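Local atomic coordinates of NADB-Rossmann Superfamily protein (Streptococcus agalactiae, PDB entry 3LEC), a protein that probably methylates N1 of adenine 22 in tRNA and carries a bound zinc ion. Residues L173-F178 against E189-E194; F200-I205 against A214-K219; R11-A16 against P36-Q41; L103-L108 against R133-A138. One frame throughout, in Å; residues are numbered along the deposited sequence.

Interaction 1 of 4, residues L173-F178 against E189-E194; sequences LRFGPF and EKWQNE
Phe-175 and Trp-191 both place CG anti to the carbonyl carbon and beside the backbone N (chi1 -62° and -68°), and in this setting their rings meet. The two rings form a T-shaped (edge-to-face) pair. The CD1–CE1 edge of Phe-175 is laid over the face of the indole. Phe-175 CD1 is 3.4 Å from Trp-191 CE2, and Phe-175 CE1 is 3.5 Å from Trp-191 CD2. The ring planes are 60° apart, short of a right angle. Arg-174 comes in at the rim of the indole. Its chain bends at chi2 and chi3, and NE lies 3.5 Å from Trp-191 CH2, near the indole plane. That carbon sits over one face of the guanidinium. The charge of Arg-174 is met by a salt bridge from NH1 to Glu-129. One water bridges the two segments. It accepts from Trp-191 NE1 at 2.8 Å and lies 2.8 Å from Phe-175 O, to which it can donate. The indole N-H is thus satisfied although the ring is buried. The other indole face carries CE of Lys-190. Gly-176, with positive phi, ends helix 170-175 and is the N-cap of helix 177-182. The contact joins helix 170-175 to helix 185-204. Ile-223 of helix 210-227 touches both aromatic rings, and Lys-190 reaches Ile-148 of strand 141-150.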
loop_
_atom_site.group_PDB
_atom_site.type_symbol
_atom_site.label_atom_id
_atom_site.label_comp_id
_atom_site.label_asym_id
_atom_site.label_seq_id
_atom_site.Cartn_x
_atom_site.Cartn_y
_atom_site.Cartn_z
ATOM N N LEU A 173 4.519 -15.026 -0.394
ATOM C CA LEU A 173 3.301 -14.333 -0.778
ATOM C C LEU A 173 2.542 -13.916 0.483
ATOM O O LEU A 173 2.075 -12.786 0.579
ATOM C CB LEU A 173 2.426 -15.209 -1.690
ATOM C CG LEU A 173 2.869 -15.402 -3.145
ATOM C CD1 LEU A 173 2.139 -16.555 -3.837
ATOM C CD2 LEU A 173 2.713 -14.109 -3.955
ATOM N N ARG A 174 2.454 -14.826 1.457
ATOM C CA ARG A 174 1.610 -14.603 2.630
ATOM C C ARG A 174 2.288 -13.708 3.661
ATOM O O ARG A 174 1.645 -12.847 4.250
ATOM C CB ARG A 174 1.168 -15.946 3.265
ATOM C CG ARG A 174 0.475 -15.789 4.641
ATOM C CD ARG A 174 -0.919 -15.112 4.563
ATOM N NE ARG A 174 -0.892 -13.646 4.426
ATOM C CZ ARG A 174 -1.982 -12.878 4.360
ATOM N NH1 ARG A 174 -1.863 -11.560 4.260
ATOM N NH2 ARG A 174 -3.200 -13.424 4.411
ATOM N N PHE A 175 3.596 -13.896 3.860
ATOM C CA PHE A 175 4.319 -13.195 4.928
ATOM C C PHE A 175 5.150 -12.004 4.477
ATOM O O PHE A 175 5.399 -11.084 5.276
ATOM C CB PHE A 175 5.177 -14.195 5.716
ATOM C CG PHE A 175 4.366 -15.256 6.385
ATOM C CD1 PHE A 175 3.795 -15.019 7.617
ATOM C CD2 PHE A 175 4.125 -16.463 5.761
ATOM C CE1 PHE A 175 3.005 -15.970 8.227
ATOM C CE2 PHE A 175 3.336 -17.444 6.374
ATOM C CZ PHE A 175 2.776 -17.193 7.611
ATOM N N GLY A 176 5.568 -12.035 3.207
ATOM C CA GLY A 176 6.375 -10.957 2.627
ATOM C C GLY A 176 7.839 -11.363 2.583
ATOM O O GLY A 176 8.395 -11.755 3.604
ATOM N N PRO A 177 8.461 -11.296 1.388
ATOM C CA PRO A 177 9.842 -11.727 1.247
ATOM C C PRO A 177 10.771 -10.929 2.171
ATOM O O PRO A 177 11.652 -11.519 2.813
ATOM C CB PRO A 177 10.145 -11.467 -0.241
ATOM C CG PRO A 177 9.097 -10.387 -0.648
ATOM C CD PRO A 177 7.888 -10.803 0.116
ATOM N N PHE A 178 10.566 -9.607 2.252
ATOM C CA PHE A 178 11.398 -8.739 3.089
ATOM C C PHE A 178 10.974 -8.734 4.546
ATOM O O PHE A 178 11.823 -8.645 5.419
ATOM C CB PHE A 178 11.461 -7.317 2.529
ATOM C CG PHE A 178 12.226 -7.234 1.244
ATOM C CD1 PHE A 178 13.594 -6.985 1.259
ATOM C CD2 PHE A 178 11.580 -7.424 0.023
ATOM C CE1 PHE A 178 14.322 -6.926 0.065
ATOM C CE2 PHE A 178 12.295 -7.355 -1.184
ATOM C CZ PHE A 178 13.671 -7.100 -1.162
ATOM N N GLU A 189 4.787 -10.213 16.377
ATOM C CA GLU A 189 3.552 -9.921 17.119
ATOM C C GLU A 189 2.330 -10.020 16.204
ATOM O O GLU A 189 1.281 -10.546 16.612
ATOM C CB GLU A 189 3.634 -8.552 17.828
ATOM C CG GLU A 189 4.666 -8.557 18.973
ATOM C CD GLU A 189 4.989 -7.202 19.589
ATOM O OE1 GLU A 189 4.484 -6.145 19.143
ATOM O OE2 GLU A 189 5.803 -7.206 20.534
ATOM N N LYS A 190 2.457 -9.539 14.966
ATOM C CA LYS A 190 1.317 -9.622 14.035
ATOM C C LYS A 190 0.917 -11.059 13.801
ATOM O O LYS A 190 -0.261 -11.410 13.896
ATOM C CB LYS A 190 1.591 -8.950 12.680
ATOM C CG LYS A 190 0.544 -9.342 11.626
ATOM C CD LYS A 190 0.750 -8.701 10.270
ATOM C CE LYS A 190 -0.344 -9.145 9.305
ATOM N NZ LYS A 190 -0.422 -8.231 8.149
ATOM N N TRP A 191 1.897 -11.907 13.499
ATOM C CA TRP A 191 1.595 -13.297 13.219
ATOM C C TRP A 191 1.241 -14.121 14.470
ATOM O O TRP A 191 0.406 -15.030 14.387
ATOM C CB TRP A 191 2.681 -13.926 12.333
ATOM C CG TRP A 191 2.609 -13.283 10.988
ATOM C CD1 TRP A 191 3.455 -12.359 10.478
ATOM C CD2 TRP A 191 1.534 -13.419 10.036
ATOM N NE1 TRP A 191 3.011 -11.942 9.235
ATOM C CE2 TRP A 191 1.837 -12.584 8.943
ATOM C CE3 TRP A 191 0.358 -14.189 9.999
ATOM C CZ2 TRP A 191 1.017 -12.500 7.817
ATOM C CZ3 TRP A 191 -0.462 -14.105 8.889
ATOM C CH2 TRP A 191 -0.137 -13.254 7.812
ATOM N N GLN A 192 1.811 -13.771 15.618
ATOM C CA GLN A 192 1.367 -14.384 16.894
ATOM C C GLN A 192 -0.131 -14.110 17.076
ATOM O O GLN A 192 -0.907 -15.018 17.387
ATOM C CB GLN A 192 2.191 -13.880 18.096
ATOM C CG GLN A 192 3.591 -14.482 18.216
ATOM C CD GLN A 192 4.611 -13.577 18.900
ATOM O OE1 GLN A 192 4.269 -12.597 19.572
ATOM N NE2 GLN A 192 5.877 -13.906 18.728
ATOM N N ASN A 193 -0.552 -12.877 16.808
ATOM C CA ASN A 193 -1.970 -12.493 16.935
ATOM C C ASN A 193 -2.904 -13.233 15.958
ATOM O O ASN A 193 -4.005 -13.651 16.328
ATOM C CB ASN A 193 -2.126 -10.971 16.780
ATOM C CG ASN A 193 -3.544 -10.499 17.052
ATOM O OD1 ASN A 193 -4.138 -10.838 18.071
ATOM N ND2 ASN A 193 -4.091 -9.717 16.136
ATOM N N GLU A 194 -2.462 -13.392 14.712
ATOM C CA GLU A 194 -3.210 -14.150 13.711
ATOM C C GLU A 194 -3.341 -15.600 14.138
ATOM O O GLU A 194 -4.417 -16.168 14.056
ATOM C CB GLU A 194 -2.545 -14.090 12.338
ATOM C CG GLU A 194 -2.565 -12.689 11.701
ATOM C CD GLU A 194 -3.973 -12.142 11.508
ATOM O OE1 GLU A 194 -4.785 -12.833 10.871
ATOM O OE2 GLU A 194 -4.260 -11.023 12.005
HETATM O O HOH W 1 3.522 -10.154 7.113
#

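Interaction 2 of 4, residues F200-I205 against A214-K219; sequences FALNSI and AILEDK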
loop_
_atom_site.group_PDB
_atom_site.type_symbol
_atom_site.label_atom_id
_atom_site.label_comp_id
_atom_site.label_asym_id
_atom_site.label_seq_id
_atom_site.Cartn_x
_atom_site.Cartn_y
_atom_site.Cartn_z
ATOM N N PHE A 200 -8.785 -19.705 17.882
ATOM C CA PHE A 200 -10.182 -19.506 18.284
ATOM C C PHE A 200 -11.142 -19.943 17.160
ATOM O O PHE A 200 -12.163 -20.598 17.431
ATOM C CB PHE A 200 -10.459 -18.030 18.617
ATOM C CG PHE A 200 -10.153 -17.639 20.029
ATOM C CD1 PHE A 200 -10.976 -18.060 21.088
ATOM C CD2 PHE A 200 -9.103 -16.784 20.308
ATOM C CE1 PHE A 200 -10.715 -17.657 22.417
ATOM C CE2 PHE A 200 -8.833 -16.384 21.637
ATOM C CZ PHE A 200 -9.649 -16.822 22.684
ATOM N N ALA A 201 -10.836 -19.539 15.915
ATOM C CA ALA A 201 -11.658 -19.861 14.741
ATOM C C ALA A 201 -11.814 -21.380 14.541
ATOM O O ALA A 201 -12.913 -21.877 14.288
ATOM C CB ALA A 201 -11.045 -19.220 13.478
ATOM N N LEU A 202 -10.708 -22.094 14.651
ATOM C CA LEU A 202 -10.672 -23.526 14.331
ATOM C C LEU A 202 -11.431 -24.305 15.386
ATOM O O LEU A 202 -12.140 -25.249 15.049
ATOM C CB LEU A 202 -9.224 -24.022 14.213
ATOM C CG LEU A 202 -8.782 -25.403 13.653
ATOM C CD1 LEU A 202 -8.435 -26.404 14.729
ATOM C CD2 LEU A 202 -9.667 -26.037 12.579
ATOM N N ASN A 203 -11.304 -23.882 16.646
ATOM C CA ASN A 203 -12.003 -24.542 17.757
ATOM C C ASN A 203 -13.488 -24.164 17.799
ATOM O O ASN A 203 -14.275 -24.772 18.537
ATOM C CB ASN A 203 -11.350 -24.216 19.110
ATOM C CG ASN A 203 -9.862 -24.560 19.171
ATOM O OD1 ASN A 203 -9.333 -25.348 18.369
ATOM N ND2 ASN A 203 -9.170 -23.954 20.140
ATOM N N SER A 204 -13.866 -23.145 17.035
ATOM C CA SER A 204 -15.253 -22.705 17.005
ATOM C C SER A 204 -16.052 -23.435 15.934
ATOM O O SER A 204 -17.279 -23.386 15.931
ATOM C CB SER A 204 -15.331 -21.198 16.795
ATOM O OG SER A 204 -15.226 -20.891 15.412
ATOM N N ILE A 205 -15.361 -24.136 15.039
ATOM C CA ILE A 205 -16.020 -24.754 13.880
ATOM C C ILE A 205 -16.202 -26.268 14.088
ATOM O O ILE A 205 -15.309 -26.926 14.620
ATOM C CB ILE A 205 -15.286 -24.351 12.562
ATOM C CG1 ILE A 205 -15.710 -22.928 12.168
ATOM C CG2 ILE A 205 -15.584 -25.317 11.422
ATOM C CD1 ILE A 205 -14.632 -22.095 11.474
ATOM N N ALA A 214 -9.780 -27.384 7.188
ATOM C CA ALA A 214 -8.513 -27.598 6.477
ATOM C C ALA A 214 -7.840 -26.273 6.119
ATOM O O ALA A 214 -6.618 -26.127 6.287
ATOM C CB ALA A 214 -8.706 -28.449 5.234
ATOM N N ILE A 215 -8.641 -25.319 5.638
ATOM C CA ILE A 215 -8.152 -23.987 5.256
ATOM C C ILE A 215 -7.478 -23.369 6.460
ATOM O O ILE A 215 -6.393 -22.812 6.347
ATOM C CB ILE A 215 -9.305 -23.059 4.718
ATOM C CG1 ILE A 215 -9.617 -23.264 3.228
ATOM C CG2 ILE A 215 -8.932 -21.596 4.822
ATOM C CD1 ILE A 215 -9.411 -24.637 2.661
ATOM N N LEU A 216 -8.110 -23.512 7.628
ATOM C CA LEU A 216 -7.573 -22.958 8.870
ATOM C C LEU A 216 -6.322 -23.694 9.305
ATOM O O LEU A 216 -5.344 -23.068 9.687
ATOM C CB LEU A 216 -8.621 -22.988 9.982
ATOM C CG LEU A 216 -9.794 -22.049 9.750
ATOM C CD1 LEU A 216 -10.871 -22.283 10.788
ATOM C CD2 LEU A 216 -9.346 -20.571 9.743
ATOM N N GLU A 217 -6.355 -25.028 9.248
ATOM C CA GLU A 217 -5.177 -25.810 9.559
ATOM C C GLU A 217 -3.990 -25.428 8.665
ATOM O O GLU A 217 -2.857 -25.382 9.138
ATOM C CB GLU A 217 -5.481 -27.304 9.412
ATOM C CG GLU A 217 -6.524 -27.817 10.372
ATOM C CD GLU A 217 -5.967 -28.187 11.727
ATOM O OE1 GLU A 217 -6.693 -28.895 12.465
ATOM O OE2 GLU A 217 -4.822 -27.784 12.054
ATOM N N ASP A 218 -4.246 -25.170 7.383
ATOM C CA ASP A 218 -3.163 -24.783 6.466
ATOM C C ASP A 218 -2.518 -23.465 6.901
ATOM O O ASP A 218 -1.280 -23.357 6.925
ATOM C CB ASP A 218 -3.598 -24.733 4.994
ATOM C CG ASP A 218 -2.409 -24.906 4.037
ATOM O OD1 ASP A 218 -2.071 -23.949 3.299
ATOM O OD2 ASP A 218 -1.772 -25.987 4.071
ATOM N N LYS A 219 -3.345 -22.495 7.301
ATOM C CA LYS A 219 -2.833 -21.182 7.735
ATOM C C LYS A 219 -2.062 -21.313 9.046
ATOM O O LYS A 219 -0.992 -20.739 9.208
ATOM C CB LYS A 219 -3.984 -20.177 7.881
ATOM C CG LYS A 219 -4.727 -19.873 6.542
ATOM C CD LYS A 219 -5.913 -18.915 6.709
ATOM C CE LYS A 219 -6.569 -18.611 5.360
ATOM N NZ LYS A 219 -7.964 -18.107 5.531
#
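Leu-216 carries most of this contact from the 214-219 side. Its CD1 methyl is the centre of a small apolar cluster. It lies 3.8 Å from Leu-202 CA and 3.8 Å from Ile-205 CD1, and Ala-201 CB is 4.1 Å from the same Leu-216 CD1. Leu-202 and Leu-216 lie alongside each other, pointing opposite ways, with Leu-202 CD2 4.1 Å from Leu-216 CB. Ile-205 instead comes in nearly perpendicular to Leu-216. Next comes Glu-217, which is exposed. Its chain folds at chi2 (-84°), which brings OE1 against the methyls of Leu-202. Glu-217 OE1 rests 3.8 Å from Leu-202 CD1, a van der Waals contact. No hydrogen bond spans the two segments. Further along helix 210-227, Ile-220 also touches Leu-202, and Leu-198 packs on Leu-216 from helix 185-204. The axes of the short segments approach to 9.8 Å, with 153° between their directions. This is an antiparallel helical hairpin, with leucines packed near the turn between helices 185-204 and 210-227.

Interaction 3 of 4, residues R11-A16 against P36-Q41; sequences RLQKVA and PIFLLQ
Ala-16 and Phe-38 each bury 45 Å² here, and Gln-13 adds 31 Å². The Ala-16 methyl points at the other helix and packs against two neighbouring side chains. Its CB is 4.0 Å from Phe-38 CD2 and 3.9 Å from Leu-39 CD2. Phe-38 has CG anti to the backbone N (chi1 174°), which swings the ring toward helix 10-16. The end of Gln-13 lies over one face of that ring, off centre. Gln-13 NE2 is 3.9 Å from Phe-38 CZ, and Gln-13 OE1 is 3.9 Å from Phe-38 CE2. The amide stands almost upright on the ring, with the planes 87° apart. Gln-13 OE1 also takes a weak hydrogen bond from Asn-17 ND2. The segment axes are 10.7 Å apart at their closest and differ by 48° in direction. Behind the contact, Leu-39 rests on Cys-45 of strand 45-52, while Val-15 touches Ile-158 of strand 155-163. Helix 34-41 links parallel strands 23-28 and 45-52, the beta-alpha-beta unit of a Rossmann-like fold, and helix 10-16 packs beside it.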
loop_
_atom_site.group_PDB
_atom_site.type_symbol
_atom_site.label_atom_id
_atom_site.label_comp_id
_atom_site.label_asym_id
_atom_site.label_seq_id
_atom_site.Cartn_x
_atom_site.Cartn_y
_atom_site.Cartn_z
ATOM N N ARG A 11 1.920 5.806 9.660
ATOM C CA ARG A 11 1.594 5.022 8.511
ATOM C C ARG A 11 1.962 5.779 7.233
ATOM O O ARG A 11 2.667 5.254 6.367
ATOM C CB ARG A 11 0.108 4.652 8.548
ATOM C CG ARG A 11 -0.436 3.864 7.353
ATOM C CD ARG A 11 -1.947 3.692 7.483
ATOM N NE ARG A 11 -2.636 4.983 7.404
ATOM C CZ ARG A 11 -3.195 5.504 6.305
ATOM N NH1 ARG A 11 -3.189 4.852 5.156
ATOM N NH2 ARG A 11 -3.785 6.686 6.367
ATOM N N LEU A 12 1.489 7.016 7.127
ATOM C CA LEU A 12 1.761 7.805 5.932
ATOM C C LEU A 12 3.219 8.291 5.862
ATOM O O LEU A 12 3.782 8.412 4.775
ATOM C CB LEU A 12 0.803 8.991 5.839
ATOM C CG LEU A 12 -0.674 8.670 5.561
ATOM C CD1 LEU A 12 -1.403 9.990 5.361
ATOM C CD2 LEU A 12 -0.864 7.810 4.345
ATOM N N GLN A 13 3.816 8.554 7.020
ATOM C CA GLN A 13 5.236 8.957 7.082
ATOM C C GLN A 13 6.114 7.862 6.526
ATOM O O GLN A 13 7.050 8.144 5.780
ATOM C CB GLN A 13 5.670 9.315 8.510
ATOM C CG GLN A 13 7.162 9.838 8.632
ATOM C CD GLN A 13 7.408 11.083 7.799
ATOM O OE1 GLN A 13 8.308 11.104 6.927
ATOM N NE2 GLN A 13 6.634 12.145 8.062
ATOM N N LYS A 14 5.841 6.626 6.931
ATOM C CA LYS A 14 6.624 5.489 6.449
ATOM C C LYS A 14 6.435 5.223 4.942
ATOM O O LYS A 14 7.354 4.771 4.276
ATOM C CB LYS A 14 6.419 4.282 7.363
ATOM C CG LYS A 14 7.118 4.550 8.705
ATOM C CD LYS A 14 6.838 3.527 9.785
ATOM C CE LYS A 14 7.364 4.030 11.141
ATOM N NZ LYS A 14 8.849 3.928 11.223
ATOM N N VAL A 15 5.268 5.561 4.400
ATOM C CA VAL A 15 5.103 5.614 2.950
ATOM C C VAL A 15 5.960 6.750 2.339
ATOM O O VAL A 15 6.687 6.521 1.387
ATOM C CB VAL A 15 3.620 5.785 2.539
ATOM C CG1 VAL A 15 3.477 5.991 1.037
ATOM C CG2 VAL A 15 2.826 4.568 2.947
ATOM N N ALA A 16 5.837 7.967 2.867
ATOM C CA ALA A 16 6.636 9.124 2.370
ATOM C C ALA A 16 8.136 8.833 2.342
ATOM O O ALA A 16 8.814 9.271 1.416
ATOM C CB ALA A 16 6.374 10.372 3.212
ATOM N N PRO A 36 0.800 14.119 -0.383
ATOM C CA PRO A 36 1.366 15.072 -1.348
ATOM C C PRO A 36 1.762 16.440 -0.732
ATOM O O PRO A 36 2.811 16.991 -1.092
ATOM C CB PRO A 36 0.246 15.246 -2.399
ATOM C CG PRO A 36 -0.609 14.085 -2.274
ATOM C CD PRO A 36 -0.478 13.552 -0.849
ATOM N N ILE A 37 0.974 16.978 0.210
ATOM C CA ILE A 37 1.332 18.259 0.843
ATOM C C ILE A 37 2.651 18.154 1.611
ATOM O O ILE A 37 3.485 19.045 1.534
ATOM C CB ILE A 37 0.186 18.822 1.761
ATOM C CG1 ILE A 37 -0.986 19.301 0.892
ATOM C CG2 ILE A 37 0.677 19.970 2.658
ATOM C CD1 ILE A 37 -2.309 19.345 1.623
ATOM N N PHE A 38 2.826 17.076 2.355
ATOM C CA PHE A 38 4.059 16.884 3.093
ATOM C C PHE A 38 5.246 16.920 2.133
ATOM O O PHE A 38 6.214 17.657 2.348
ATOM C CB PHE A 38 4.075 15.554 3.844
ATOM C CG PHE A 38 5.398 15.292 4.499
ATOM C CD1 PHE A 38 5.816 16.078 5.580
ATOM C CD2 PHE A 38 6.268 14.337 3.976
ATOM C CE1 PHE A 38 7.075 15.888 6.170
ATOM C CE2 PHE A 38 7.529 14.107 4.570
ATOM C CZ PHE A 38 7.937 14.883 5.657
ATOM N N LEU A 39 5.133 16.149 1.057
ATOM C CA LEU A 39 6.261 15.926 0.155
ATOM C C LEU A 39 6.591 17.203 -0.591
ATOM O O LEU A 39 7.774 17.494 -0.798
ATOM C CB LEU A 39 5.952 14.797 -0.821
ATOM C CG LEU A 39 5.902 13.421 -0.152
ATOM C CD1 LEU A 39 5.516 12.379 -1.187
ATOM C CD2 LEU A 39 7.269 13.093 0.538
ATOM N N LEU A 40 5.557 17.950 -0.995
ATOM C CA LEU A 40 5.757 19.218 -1.708
ATOM C C LEU A 40 6.205 20.369 -0.812
ATOM O O LEU A 40 7.045 21.177 -1.221
ATOM C CB LEU A 40 4.509 19.619 -2.516
ATOM C CG LEU A 40 4.497 19.146 -3.977
ATOM C CD1 LEU A 40 5.717 19.692 -4.758
ATOM C CD2 LEU A 40 4.437 17.609 -4.110
ATOM N N GLN A 41 5.664 20.452 0.407
ATOM C CA GLN A 41 6.065 21.536 1.304
ATOM C C GLN A 41 7.538 21.391 1.704
ATOM O O GLN A 41 8.202 22.388 1.971
ATOM C CB GLN A 41 5.155 21.631 2.534
ATOM C CG GLN A 41 5.512 20.678 3.659
ATOM C CD GLN A 41 4.411 20.537 4.726
ATOM O OE1 GLN A 41 4.538 19.736 5.650
ATOM N NE2 GLN A 41 3.347 21.308 4.598
#

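Interaction 4 of 4, residues L103-L108 against R133-A138; sequences LIADIL and RKWLAA
Trp-135 lies flat against helix 101-110, which packs over one face of its indole. Leu-108 CB sits over the six-membered ring in a CH-pi contact, 4.0 Å from the ring centroid and 24° off the normal. The nearest ring atom is Trp-135 CH2, 3.7 Å from Leu-108 CB. Leu-108 CD1 reaches the rim, 3.9 Å from Trp-135 CZ3. Ala-105 packs at the base of the side chain, with its CB 3.7 Å from Trp-135 CB. Ala-105 O lies above the same indole face as Leu-108 CB, toward the rim. Trp-135 takes up this pose with CG anti to the backbone N (chi1 -176°). Its NE1 donates to Asn-109 OD1, which fixes the nitrogen end of the indole. On the inner side, Leu-108 continues onto Leu-121 and Leu-123 of strand 120-125, and Leu-136 onto strand 155-163. The outer side is looser. Asp-106 and Lys-134 are exposed and do not touch across the contact. Trp-135 itself is partly exposed, and Phe-141 meets its ring at a shallow angle. Helix 101-110 leads from strand 93-99 to strand 120-125, a parallel beta-alpha-beta crossover of the Rossmann-like fold, and helix 129-138 packs beside it.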
loop_
_atom_site.group_PDB
_atom_site.type_symbol
_atom_site.label_atom_id
_atom_site.label_comp_id
_atom_site.label_asym_id
_atom_site.label_seq_id
_atom_site.Cartn_x
_atom_site.Cartn_y
_atom_site.Cartn_z
ATOM N N LEU A 103 -8.436 -4.712 -3.496
ATOM C CA LEU A 103 -8.878 -3.477 -4.134
ATOM C C LEU A 103 -7.718 -2.811 -4.819
ATOM O O LEU A 103 -7.855 -2.353 -5.933
ATOM C CB LEU A 103 -9.557 -2.515 -3.137
ATOM C CG LEU A 103 -9.996 -1.147 -3.678
ATOM C CD1 LEU A 103 -10.952 -1.260 -4.912
ATOM C CD2 LEU A 103 -10.641 -0.372 -2.578
ATOM N N ILE A 104 -6.569 -2.738 -4.149
ATOM C CA ILE A 104 -5.395 -2.149 -4.771
ATOM C C ILE A 104 -5.038 -2.906 -6.046
ATOM O O ILE A 104 -4.771 -2.295 -7.089
ATOM C CB ILE A 104 -4.183 -2.093 -3.793
ATOM C CG1 ILE A 104 -4.473 -1.115 -2.646
ATOM C CG2 ILE A 104 -2.899 -1.637 -4.512
ATOM C CD1 ILE A 104 -3.354 -1.038 -1.575
ATOM N N ALA A 105 -5.023 -4.230 -5.950
ATOM C CA ALA A 105 -4.649 -5.053 -7.105
ATOM C C ALA A 105 -5.619 -4.797 -8.271
ATOM O O ALA A 105 -5.208 -4.715 -9.439
ATOM C CB ALA A 105 -4.605 -6.515 -6.724
ATOM N N ASP A 106 -6.901 -4.660 -7.942
ATOM C CA ASP A 106 -7.924 -4.355 -8.947
ATOM C C ASP A 106 -7.759 -3.022 -9.640
ATOM O O ASP A 106 -8.001 -2.925 -10.844
ATOM C CB ASP A 106 -9.330 -4.430 -8.352
ATOM C CG ASP A 106 -9.807 -5.851 -8.176
ATOM O OD1 ASP A 106 -9.129 -6.795 -8.653
ATOM O OD2 ASP A 106 -10.880 -6.027 -7.571
ATOM N N ILE A 107 -7.433 -1.985 -8.871
ATOM C CA ILE A 107 -7.201 -0.647 -9.417
ATOM C C ILE A 107 -5.984 -0.708 -10.355
ATOM O O ILE A 107 -5.994 -0.140 -11.444
ATOM C CB ILE A 107 -6.983 0.384 -8.286
ATOM C CG1 ILE A 107 -8.266 0.563 -7.470
ATOM C CG2 ILE A 107 -6.425 1.727 -8.822
ATOM C CD1 ILE A 107 -8.066 1.333 -6.175
ATOM N N LEU A 108 -4.954 -1.429 -9.925
ATOM C CA LEU A 108 -3.755 -1.605 -10.743
ATOM C C LEU A 108 -4.042 -2.395 -12.025
ATOM O O LEU A 108 -3.579 -2.021 -13.111
ATOM C CB LEU A 108 -2.656 -2.285 -9.935
ATOM C CG LEU A 108 -2.018 -1.427 -8.845
ATOM C CD1 LEU A 108 -1.063 -2.283 -8.009
ATOM C CD2 LEU A 108 -1.320 -0.182 -9.434
ATOM N N ARG A 133 0.340 -9.222 -3.335
ATOM C CA ARG A 133 1.592 -9.860 -3.729
ATOM C C ARG A 133 1.399 -10.809 -4.931
ATOM O O ARG A 133 2.243 -10.844 -5.832
ATOM C CB ARG A 133 2.257 -10.593 -2.553
ATOM C CG ARG A 133 2.816 -9.629 -1.511
ATOM C CD ARG A 133 3.838 -10.292 -0.567
ATOM N NE ARG A 133 4.098 -9.379 0.540
ATOM C CZ ARG A 133 3.366 -9.320 1.663
ATOM N NH1 ARG A 133 2.355 -10.162 1.865
ATOM N NH2 ARG A 133 3.664 -8.425 2.584
ATOM N N LYS A 134 0.295 -11.555 -4.953
ATOM C CA LYS A 134 0.056 -12.504 -6.046
ATOM C C LYS A 134 -0.106 -11.783 -7.365
ATOM O O LYS A 134 0.406 -12.230 -8.389
ATOM C CB LYS A 134 -1.183 -13.354 -5.803
ATOM C CG LYS A 134 -1.029 -14.437 -4.755
ATOM C CD LYS A 134 -2.396 -15.058 -4.456
ATOM C CE LYS A 134 -2.275 -16.318 -3.611
ATOM N NZ LYS A 134 -3.592 -17.025 -3.501
ATOM N N TRP A 135 -0.794 -10.654 -7.320
ATOM C CA TRP A 135 -1.022 -9.866 -8.511
ATOM C C TRP A 135 0.285 -9.254 -8.990
ATOM O O TRP A 135 0.551 -9.265 -10.179
ATOM C CB TRP A 135 -2.063 -8.782 -8.287
ATOM C CG TRP A 135 -2.340 -8.043 -9.575
ATOM C CD1 TRP A 135 -3.326 -8.320 -10.476
ATOM C CD2 TRP A 135 -1.598 -6.934 -10.108
ATOM N NE1 TRP A 135 -3.239 -7.450 -11.540
ATOM C CE2 TRP A 135 -2.193 -6.586 -11.335
ATOM C CE3 TRP A 135 -0.505 -6.180 -9.649
ATOM C CZ2 TRP A 135 -1.732 -5.514 -12.127
ATOM C CZ3 TRP A 135 -0.028 -5.128 -10.457
ATOM C CH2 TRP A 135 -0.652 -4.810 -11.687
ATOM N N LEU A 136 1.088 -8.729 -8.065
ATOM C CA LEU A 136 2.370 -8.144 -8.421
ATOM C C LEU A 136 3.262 -9.181 -9.107
ATOM O O LEU A 136 3.834 -8.921 -10.191
ATOM C CB LEU A 136 3.042 -7.536 -7.194
ATOM C CG LEU A 136 2.341 -6.293 -6.622
ATOM C CD1 LEU A 136 2.820 -6.040 -5.179
ATOM C CD2 LEU A 136 2.603 -5.087 -7.526
ATOM N N ALA A 137 3.364 -10.360 -8.487
ATOM C CA ALA A 137 4.215 -11.444 -9.038
ATOM C C ALA A 137 3.807 -11.876 -10.434
ATOM O O ALA A 137 4.663 -12.210 -11.256
ATOM C CB ALA A 137 4.217 -12.646 -8.121
ATOM N N ALA A 138 2.500 -11.909 -10.687
ATOM C CA ALA A 138 1.956 -12.385 -11.955
ATOM C C ALA A 138 2.089 -11.362 -13.073
ATOM O O ALA A 138 1.937 -11.719 -14.251
ATOM C CB ALA A 138 0.493 -12.784 -11.798
#

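Interactions 1 and 2 both use helix 185-204, with centres 17 Å apart. Interaction 1 joins that helix to helix 170-175, and interaction 2 joins its C-terminal end to helix 210-227. Interactions 3 and 4 belong to the Rossmann-like part and lie on opposite sides of the chain's centre, 23 Å apart between centres. Interactions 1 and 4 touch directly: Arg-133 NH1 lies 2.9 Å from Leu-173 O, a probable hydrogen bond. Arg-133 also forms salt bridges to Glu-146 and Glu-157. The zinc ion, bound by Asp-140 and His-165, is about 12 Å from the Trp-135 side chain of interaction 4. The Asp-140 side chain is about 9 Å from that of Trp-135.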